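Local coordinates for putative carboxylesterase (Lactobacillus plantarum WCFS1, PDB 3BJR), which probably hydrolyses carboxylic esters, as a putative carboxylesterase of the alpha/beta-hydrolase type, at residues Leu167-Ile172 with Phe209-Ala214. Residues are numbered along the deposited sequence; the frame is centred on the assembly and turned at random.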
# COMPACT_ATOMS: atom_id res chain seq x y z
N LEU A 167 -7.96 3.35 8.59
CA LEU A 167 -7.74 4.76 8.18
C LEU A 167 -7.91 4.83 6.67
O LEU A 167 -7.22 4.12 5.96
CB LEU A 167 -6.32 5.23 8.56
CG LEU A 167 -5.80 5.01 9.99
CD1 LEU A 167 -4.33 5.51 10.07
CD2 LEU A 167 -6.67 5.71 10.98
N GLY A 168 -8.85 5.65 6.20
CA GLY A 168 -9.14 5.89 4.76
C GLY A 168 -8.96 7.35 4.41
O GLY A 168 -9.62 8.23 4.98
N TYR A 169 -8.06 7.61 3.48
CA TYR A 169 -7.68 8.96 3.07
C TYR A 169 -7.44 9.89 4.24
O TYR A 169 -8.01 10.97 4.31
CB TYR A 169 -8.73 9.55 2.11
CG TYR A 169 -9.06 8.58 1.01
CD1 TYR A 169 -8.16 8.31 0.02
CD2 TYR A 169 -10.27 7.90 0.99
CE1 TYR A 169 -8.44 7.37 -0.97
CE2 TYR A 169 -10.57 6.97 -0.01
CZ TYR A 169 -9.64 6.71 -0.98
OH TYR A 169 -9.90 5.79 -2.00
N PRO A 170 -6.55 9.50 5.16
CA PRO A 170 -6.36 10.35 6.31
C PRO A 170 -5.80 11.72 5.94
O PRO A 170 -4.94 11.80 5.09
CB PRO A 170 -5.36 9.58 7.19
CG PRO A 170 -4.96 8.37 6.43
CD PRO A 170 -5.69 8.31 5.17
N VAL A 171 -6.28 12.75 6.62
CA VAL A 171 -5.88 14.14 6.41
C VAL A 171 -5.59 14.76 7.77
O VAL A 171 -6.40 14.70 8.65
CB VAL A 171 -7.00 14.96 5.67
CG1 VAL A 171 -6.77 16.50 5.79
CG2 VAL A 171 -7.14 14.50 4.23
N ILE A 172 -4.41 15.34 7.93
CA ILE A 172 -4.04 16.07 9.15
C ILE A 172 -4.34 17.56 9.03
O ILE A 172 -3.95 18.18 8.10
CB ILE A 172 -2.55 15.93 9.40
CG1 ILE A 172 -2.21 14.46 9.62
CG2 ILE A 172 -2.14 16.80 10.60
CD1 ILE A 172 -0.76 14.26 9.78
N PHE A 209 -5.20 -0.89 9.37
CA PHE A 209 -5.40 -0.99 7.94
C PHE A 209 -5.50 0.42 7.43
O PHE A 209 -6.37 1.17 7.84
CB PHE A 209 -6.69 -1.73 7.59
CG PHE A 209 -6.93 -1.86 6.14
CD1 PHE A 209 -7.60 -0.91 5.44
CD2 PHE A 209 -6.44 -2.97 5.45
CE1 PHE A 209 -7.82 -1.05 4.07
CE2 PHE A 209 -6.66 -3.11 4.11
CZ PHE A 209 -7.32 -2.16 3.41
N ILE A 210 -4.63 0.78 6.49
CA ILE A 210 -4.61 2.11 5.92
C ILE A 210 -4.69 2.07 4.41
O ILE A 210 -4.05 1.24 3.77
CB ILE A 210 -3.28 2.85 6.22
CG1 ILE A 210 -2.84 2.69 7.66
CG2 ILE A 210 -3.39 4.34 5.88
CD1 ILE A 210 -1.35 3.00 7.87
N TRP A 211 -5.48 2.98 3.86
CA TRP A 211 -5.45 3.25 2.43
C TRP A 211 -5.60 4.74 2.20
O TRP A 211 -6.25 5.46 2.98
CB TRP A 211 -6.45 2.43 1.62
CG TRP A 211 -7.79 2.98 1.46
CD1 TRP A 211 -8.29 3.60 0.36
CD2 TRP A 211 -8.86 2.88 2.40
NE1 TRP A 211 -9.60 3.95 0.58
CE2 TRP A 211 -9.98 3.49 1.81
CE3 TRP A 211 -8.98 2.33 3.66
CZ2 TRP A 211 -11.20 3.60 2.47
CZ3 TRP A 211 -10.19 2.42 4.31
CH2 TRP A 211 -11.28 3.05 3.71
N THR A 212 -4.91 5.22 1.17
CA THR A 212 -5.01 6.64 0.79
C THR A 212 -4.69 6.78 -0.70
O THR A 212 -4.54 5.76 -1.43
CB THR A 212 -4.16 7.57 1.72
OG1 THR A 212 -4.56 8.94 1.55
CG2 THR A 212 -2.74 7.44 1.44
N THR A 213 -4.63 8.02 -1.15
CA THR A 213 -4.31 8.34 -2.53
C THR A 213 -2.86 8.82 -2.68
O THR A 213 -2.33 9.54 -1.81
CB THR A 213 -5.33 9.35 -3.12
OG1 THR A 213 -5.03 9.55 -4.50
CG2 THR A 213 -5.33 10.70 -2.34
N ALA A 214 -2.20 8.38 -3.77
CA ALA A 214 -0.81 8.72 -4.03
C ALA A 214 -0.64 10.04 -4.79
O ALA A 214 0.40 10.70 -4.66
CB ALA A 214 -0.13 7.59 -4.84
O HOH W 1 -3.34 10.56 3.22
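W211 holds CG between its backbone N and carbonyl carbon (chi1 88°), which stands the indole over G168 and brings it to Y169. Y169 has CG anti to its carbonyl carbon (chi1 -49°), which turns the ring toward W211 NE1, with T213 N at its edge. The edge of the W211 five-membered ring meets the Y169 face in a T-shaped pair, with centroids 4.5 Å apart and planes at 72°. G168 CA lies 3.5 Å from the centroid of the W211 six-membered ring, a CH-pi contact over the face. In the backbone the strands pair in parallel. L167 N donates to F209 O (2.8 Å). W211 N donates to L167 O (3.0 Å). Y169 N donates to W211 O (2.9 Å); this last bond is more bent and closes the ladder where the first strand ends. On the other sheet face L167 CD1 lies alongside I210 CG1 at 4.0 Å. A water bridges P170 O, just past the first strand, and T212 OG1. Replacing W211 by alanine removes the indole and is likely to leave a gap over G168 and the Y169 ring without its edge-on partner. Outside the segments, the W271 ring meets that of W211 with nearly parallel planes, and Y169 OH bonds to H245 ND1. G168 makes backbone hydrogen bonds with G130 and S132, part of a GxSxG pattern consistent with a nucleophile elbow. The contact thus joins neighbouring parallel strands 165-168 and 208-213, the latter next to edge strand 238-243, and aromatic packing on one face probably helps fix the Y169 hydroxyl near H245.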